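Local coordinates for protein JamJ (Lyngbya majuscula, PDB 5DOZ) that binds NADPH and acts as an enoyl reductase domain of a polyketide synthase, probably serving the formation of a cyclopropane ring, at residues K38-A43 and S110-C115. Sequence-based numbering, arbitrary orientation.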
ATOM      1  N   LYS A  38       4.062  21.031   9.260  1.00 25.24           N
ATOM      2  CA  LYS A  38       3.095  21.398   8.232  1.00 24.76           C
ATOM      3  C   LYS A  38       3.699  21.110   6.856  1.00 24.34           C
ATOM      4  O   LYS A  38       4.787  21.591   6.533  1.00 24.68           O
ATOM      5  CB  LYS A  38       2.713  22.876   8.354  1.00 25.45           C
ATOM      6  CG  LYS A  38       1.541  23.294   7.480  1.00 25.79           C
ATOM      7  CD  LYS A  38       1.091  24.713   7.792  1.00 26.94           C
ATOM      8  CE  LYS A  38      -0.029  25.161   6.856  1.00 27.88           C
ATOM      9  NZ  LYS A  38      -0.604  26.476   7.272  1.00 28.96           N
ATOM     10  N   VAL A  39       2.988  20.321   6.055  1.00 23.44           N
ATOM     11  CA  VAL A  39       3.473  19.932   4.730  1.00 23.17           C
ATOM     12  C   VAL A  39       2.520  20.388   3.635  1.00 22.77           C
ATOM     13  O   VAL A  39       1.319  20.143   3.715  1.00 22.25           O
ATOM     14  CB  VAL A  39       3.676  18.399   4.622  1.00 22.72           C
ATOM     15  CG1 VAL A  39       4.196  18.022   3.241  1.00 22.81           C
ATOM     16  CG2 VAL A  39       4.614  17.899   5.713  1.00 22.60           C
ATOM     17  N   GLN A  40       3.063  21.050   2.614  1.00 23.34           N
ATOM     18  CA  GLN A  40       2.289  21.416   1.424  1.00 23.29           C
ATOM     19  C   GLN A  40       2.197  20.207   0.496  1.00 22.83           C
ATOM     20  O   GLN A  40       3.207  19.758  -0.055  1.00 23.15           O
ATOM     21  CB  GLN A  40       2.928  22.609   0.706  1.00 24.41           C
ATOM     22  CG  GLN A  40       2.373  22.880  -0.691  1.00 25.12           C
ATOM     23  CD  GLN A  40       3.249  23.821  -1.495  1.00 26.57           C
ATOM     24  OE1 GLN A  40       4.033  24.598  -0.933  1.00 27.35           O
ATOM     25  NE2 GLN A  40       3.119  23.766  -2.820  1.00 26.94           N
ATOM     26  N   ILE A  41       0.984  19.686   0.332  1.00 22.11           N
ATOM     27  CA  ILE A  41       0.746  18.469  -0.443  1.00 21.73           C
ATOM     28  C   ILE A  41       0.838  18.734  -1.944  1.00 22.20           C
ATOM     29  O   ILE A  41       0.241  19.684  -2.452  1.00 22.56           O
ATOM     30  CB  ILE A  41      -0.634  17.846  -0.110  1.00 21.23           C
ATOM     31  CG1 ILE A  41      -0.737  17.485   1.381  1.00 20.68           C
ATOM     32  CG2 ILE A  41      -0.921  16.640  -0.994  1.00 20.99           C
ATOM     33  CD1 ILE A  41       0.166  16.354   1.844  1.00 20.58           C
ATOM     34  N   GLN A  42       1.568  17.883  -2.659  1.00 22.17           N
ATOM     35  CA  GLN A  42       1.765  18.094  -4.099  1.00 22.71           C
ATOM     36  C   GLN A  42       1.238  16.973  -5.002  1.00 22.21           C
ATOM     37  O   GLN A  42       0.857  17.227  -6.140  1.00 22.70           O
ATOM     38  CB  GLN A  42       3.239  18.428  -4.396  1.00 23.67           C
ATOM     39  CG  GLN A  42       3.717  19.639  -3.602  1.00 24.26           C
ATOM     40  CD  GLN A  42       4.976  20.274  -4.138  1.00 25.75           C
ATOM     41  OE1 GLN A  42       6.049  20.146  -3.543  1.00 26.43           O
ATOM     42  NE2 GLN A  42       4.858  20.974  -5.261  1.00 26.62           N
ATOM     43  N   ALA A  43       1.221  15.740  -4.499  1.00 21.32           N
ATOM     44  CA  ALA A  43       0.634  14.611  -5.239  1.00 20.98           C
ATOM     45  C   ALA A  43       0.214  13.487  -4.292  1.00 20.18           C
ATOM     46  O   ALA A  43       0.941  13.146  -3.361  1.00 19.99           O
ATOM     47  CB  ALA A  43       1.596  14.098  -6.313  1.00 21.46           C
ATOM     48  N   SER A 110      -5.699  16.940   0.997  1.00 24.81           N
ATOM     49  CA  SER A 110      -5.894  18.285   1.520  1.00 25.04           C
ATOM     50  C   SER A 110      -4.757  19.095   0.941  1.00 24.99           C
ATOM     51  O   SER A 110      -3.737  18.526   0.558  1.00 24.97           O
ATOM     52  CB  SER A 110      -5.775  18.289   3.049  1.00 25.12           C
ATOM     53  OG  SER A 110      -6.578  17.279   3.638  1.00 25.20           O
ATOM     54  N   SER A 111      -4.913  20.414   0.879  1.00 25.19           N
ATOM     55  CA  SER A 111      -3.832  21.290   0.421  1.00 25.20           C
ATOM     56  C   SER A 111      -2.614  21.250   1.347  1.00 24.92           C
ATOM     57  O   SER A 111      -1.469  21.350   0.892  1.00 24.54           O
ATOM     58  CB  SER A 111      -4.335  22.726   0.286  1.00 25.66           C
ATOM     59  OG  SER A 111      -5.231  22.845  -0.800  1.00 26.41           O
ATOM     60  N   PHE A 112      -2.881  21.116   2.644  1.00 24.68           N
ATOM     61  CA  PHE A 112      -1.847  21.094   3.666  1.00 25.00           C
ATOM     62  C   PHE A 112      -2.243  20.086   4.732  1.00 24.74           C
ATOM     63  O   PHE A 112      -3.421  19.948   5.062  1.00 24.62           O
ATOM     64  CB  PHE A 112      -1.684  22.481   4.312  1.00 25.54           C
ATOM     65  CG  PHE A 112      -1.073  23.519   3.403  1.00 26.32           C
ATOM     66  CD1 PHE A 112      -1.841  24.170   2.438  1.00 26.86           C
ATOM     67  CD2 PHE A 112       0.265  23.875   3.534  1.00 26.54           C
ATOM     68  CE1 PHE A 112      -1.279  25.127   1.602  1.00 27.34           C
ATOM     69  CE2 PHE A 112       0.830  24.842   2.709  1.00 26.88           C
ATOM     70  CZ  PHE A 112       0.061  25.466   1.741  1.00 27.13           C
ATOM     71  N   ILE A 113      -1.259  19.374   5.266  1.00 24.62           N
ATOM     72  CA  ILE A 113      -1.511  18.502   6.408  1.00 24.80           C
ATOM     73  C   ILE A 113      -0.613  18.859   7.579  1.00 24.80           C
ATOM     74  O   ILE A 113       0.496  19.357   7.394  1.00 24.64           O
ATOM     75  CB  ILE A 113      -1.368  16.993   6.078  1.00 24.44           C
ATOM     76  CG1 ILE A 113       0.095  16.620   5.804  1.00 24.32           C
ATOM     77  CG2 ILE A 113      -2.293  16.607   4.928  1.00 24.67           C
ATOM     78  CD1 ILE A 113       0.384  15.141   5.938  1.00 24.18           C
ATOM     79  N   ILE A 114      -1.120  18.620   8.783  1.00 25.21           N
ATOM     80  CA  ILE A 114      -0.308  18.671   9.987  1.00 25.50           C
ATOM     81  C   ILE A 114      -0.085  17.224  10.400  1.00 25.70           C
ATOM     82  O   ILE A 114      -1.036  16.455  10.535  1.00 25.91           O
ATOM     83  CB  ILE A 114      -1.010  19.421  11.145  1.00 25.71           C
ATOM     84  CG1 ILE A 114      -1.489  20.818  10.706  1.00 25.82           C
ATOM     85  CG2 ILE A 114      -0.100  19.481  12.374  1.00 25.59           C
ATOM     86  CD1 ILE A 114      -0.392  21.814  10.378  1.00 25.71           C
ATOM     87  N   CYS A 115       1.175  16.847  10.570  1.00 25.91           N
ATOM     88  CA  CYS A 115       1.492  15.492  10.983  1.00 26.05           C
ATOM     89  C   CYS A 115       2.782  15.448  11.782  1.00 25.96           C
ATOM     90  O   CYS A 115       3.506  16.440  11.870  1.00 25.83           O
ATOM     91  CB  CYS A 115       1.572  14.551   9.774  1.00 26.12           C
ATOM     92  SG  CYS A 115       3.119  14.649   8.843  1.00 26.85           S
TER
HETATM   93  O   HOH W   1      -1.459  21.586  -2.019  1.00 27.44           O
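Ser111 O is gripped twice: the amide of Ile41 reaches it at 3.0 Å (Ile41 N to Ser111 O) from 37° above the carbonyl plane, and a water donates to it as well. The same water donates to Ile41 O and so bridges the two chains just where they begin to diverge. Further along, Val39 and Ile113 form a hydrogen-bonded antiparallel pair. Val39 N meets Ile113 O at 3.0 Å with a nearly straight N-H...O angle of 167°, and Ile113 N returns a bond to Val39 O. That oxygen also takes a CA-H...O contact from Phe112. These bonds dock the short strand 112-115 onto strand 37-45 in the GroES-like part of this medium-chain-dehydrogenase-type fold; strand 79-87 pairs with 37-45 too, through backbone hydrogen bonds of Lys38, Gln40 and Gln42. On the face carrying Lys38, Gln40, Phe112 and Ile114, Lys38 CE lies 3.6 Å from Phe112 CD2, approaching the ring obliquely. Its CG, anti to the backbone N (chi1 -170°), starts an extended chain whose ammonium is hydrogen-bonded to Asn29 OD1 and Gln30 O; Lys38 NZ stands 5.1 Å from the centre of the Phe112 ring, too long for more than a weak cation-pi attraction. Gln40 CB touches the ring at CE2, while Ile114 CD1 packs 3.8 Å from Lys38 CG. Replacing Phe112 with an alanine would probably leave Lys38 CE and Gln40 CB without the ring they both touch, opening a gap on this face beside Val85. On the face of Val39 and Ile113 the contact is aliphatic, Val39 CB touching Ile113 CG1. Ile41, whose CB points toward 110-115, brings its CD1 4.0 Å from Ile113 CG2, the two side chains crossing at about a right angle. Val100 and Val102 of strand 99-103 pack against Val39 and Ile113 respectively.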